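Side-chain contact in THB11 (Chlamydomonas reinhardtii, PDB 6TD7), which binds heme through a truncated globin domain, one part of a longer protein, holds cyanide in its ligand pocket here, and probably binds oxygen: residues Ala105-Gly110 against Val114-Val119. Numbering follows the deposited sequence.
Sequences AMTELG and VLRGEV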
loop_
_atom_site.group_PDB
_atom_site.type_symbol
_atom_site.label_atom_id
_atom_site.label_comp_id
_atom_site.label_asym_id
_atom_site.label_seq_id
_atom_site.Cartn_x
_atom_site.Cartn_y
_atom_site.Cartn_z
ATOM N N ALA A 105 -1.079 0.279 10.909
ATOM C CA ALA A 105 -0.216 -0.882 11.090
ATOM C C ALA A 105 1.173 -0.473 11.564
ATOM O O ALA A 105 1.734 -1.098 12.469
ATOM C CB ALA A 105 -0.125 -1.673 9.784
ATOM N N MET A 106 1.746 0.575 10.966
ATOM C CA MET A 106 3.049 1.048 11.426
ATOM C C MET A 106 2.968 1.573 12.855
ATOM O O MET A 106 3.862 1.318 13.670
ATOM C CB MET A 106 3.584 2.132 10.490
ATOM C CG MET A 106 4.159 1.605 9.180
ATOM S SD MET A 106 4.952 2.901 8.210
ATOM C CE MET A 106 3.542 3.938 7.859
ATOM N N THR A 107 1.903 2.308 13.181
ATOM C CA THR A 107 1.750 2.821 14.540
ATOM C C THR A 107 1.672 1.679 15.547
ATOM O O THR A 107 2.335 1.701 16.590
ATOM C CB THR A 107 0.494 3.692 14.640
ATOM O OG1 THR A 107 0.577 4.791 13.723
ATOM C CG2 THR A 107 0.317 4.221 16.062
ATOM N N GLU A 108 0.847 0.673 15.248
ATOM C CA GLU A 108 0.600 -0.409 16.191
ATOM C C GLU A 108 1.821 -1.285 16.415
ATOM O O GLU A 108 1.880 -1.989 17.429
ATOM C CB GLU A 108 -0.579 -1.250 15.699
ATOM C CG GLU A 108 -1.908 -0.552 15.910
ATOM C CD GLU A 108 -3.025 -1.101 15.052
ATOM O OE1 GLU A 108 -3.079 -2.330 14.827
ATOM O OE2 GLU A 108 -3.856 -0.287 14.600
ATOM N N LEU A 109 2.798 -1.257 15.514
ATOM C CA LEU A 109 4.032 -2.009 15.689
ATOM C C LEU A 109 5.162 -1.163 16.263
ATOM O O LEU A 109 6.277 -1.669 16.426
ATOM C CB LEU A 109 4.451 -2.637 14.355
ATOM C CG LEU A 109 3.575 -3.851 14.024
ATOM C CD1 LEU A 109 3.505 -4.133 12.537
ATOM C CD2 LEU A 109 4.084 -5.083 14.773
ATOM N N GLY A 110 4.900 0.099 16.585
ATOM C CA GLY A 110 5.858 0.924 17.286
ATOM C C GLY A 110 6.690 1.866 16.449
ATOM O O GLY A 110 7.660 2.430 16.969
ATOM N N VAL A 114 7.621 10.294 12.839
ATOM C CA VAL A 114 8.509 10.892 11.840
ATOM C C VAL A 114 8.818 9.881 10.742
ATOM O O VAL A 114 8.871 10.221 9.554
ATOM C CB VAL A 114 9.789 11.433 12.508
ATOM C CG1 VAL A 114 10.644 10.304 13.063
ATOM C CG2 VAL A 114 10.590 12.282 11.527
ATOM N N LEU A 115 9.001 8.618 11.129
ATOM C CA LEU A 115 9.173 7.527 10.173
ATOM C C LEU A 115 7.899 7.277 9.377
ATOM O O LEU A 115 7.949 7.083 8.155
ATOM C CB LEU A 115 9.585 6.276 10.951
ATOM C CG LEU A 115 10.010 4.971 10.281
ATOM C CD1 LEU A 115 8.960 4.428 9.323
ATOM C CD2 LEU A 115 11.341 5.178 9.598
ATOM N N ARG A 116 6.751 7.252 10.051
ATOM C CA ARG A 116 5.499 7.013 9.345
ATOM C C ARG A 116 5.244 8.093 8.308
ATOM O O ARG A 116 4.814 7.798 7.186
ATOM C CB ARG A 116 4.341 6.946 10.336
ATOM C CG ARG A 116 4.564 5.967 11.464
ATOM C CD ARG A 116 3.265 5.616 12.156
ATOM N NE ARG A 116 2.590 6.776 12.738
ATOM C CZ ARG A 116 2.627 7.112 14.028
ATOM N NH1 ARG A 116 3.315 6.385 14.896
ATOM N NH2 ARG A 116 1.966 8.178 14.455
ATOM N N GLY A 117 5.501 9.354 8.658
ATOM C CA GLY A 117 5.292 10.426 7.703
ATOM C C GLY A 117 6.182 10.287 6.485
ATOM O O GLY A 117 5.751 10.524 5.354
ATOM N N GLU A 118 7.438 9.891 6.699
ATOM C CA GLU A 118 8.355 9.665 5.589
ATOM C C GLU A 118 7.833 8.588 4.648
ATOM O O GLU A 118 7.809 8.772 3.424
ATOM C CB GLU A 118 9.726 9.281 6.147
ATOM C CG GLU A 118 10.795 8.975 5.116
ATOM C CD GLU A 118 12.082 8.516 5.771
ATOM O OE1 GLU A 118 12.223 8.722 6.995
ATOM O OE2 GLU A 118 12.945 7.941 5.076
ATOM N N VAL A 119 7.404 7.450 5.203
ATOM C CA VAL A 119 6.860 6.361 4.395
ATOM C C VAL A 119 5.581 6.801 3.687
ATOM O O VAL A 119 5.401 6.553 2.489
ATOM C CB VAL A 119 6.613 5.120 5.272
ATOM C CG1 VAL A 119 5.863 4.033 4.507
ATOM C CG2 VAL A 119 7.928 4.590 5.797
#
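Met106 lies alongside the aliphatic part of Arg116, the two side chains sliding past each other in opposite directions. They join helix 92-108 to helix 113-123, neighbours in sequence linked by a short turn; in the globin nomenclature these are helix G and the first part of helix H of the truncated hemoglobin fold. Near its root, Met106 CB packs on Arg116 CD at 3.9 Å; at its end, Met106 CE reaches Arg116 CA, also at 3.9 Å. A bend at the last torsion (chi3 -64°) turns that methyl onto the Arg116 backbone, while Met106 SD meets Val119 tip to tip, 4.0 Å from Val119 CG1. Leu115 CD1 lies farther off, 4.4 Å from Met106 SD, and Val27 of helix 21-36 also packs on Met106. A Schellman motif at Gly110 ends helix 92-108 and starts the turn that brings helix 113-123 back alongside.

Beyond the apolar layer, the Arg116 chain bends at its third torsion (chi3 -60°) and brings one face of the guanidinium under the Thr107 hydroxyl. Neither group bonds the other: Thr107 OG1 is hydrogen-bonded to Glu103 O in its own helix, and Arg116 NH1 to Ala111 O in the interhelical turn. With an alanine here instead of Arg116, Met106 CB would probably lose its methylene neighbours, and Ala111 O this donor. Thr107 OG1 sits 2.9 Å above the guanidinium plane, offset toward its rim and 3.0 Å from Arg116 NE, too steep an approach for a hydrogen bond.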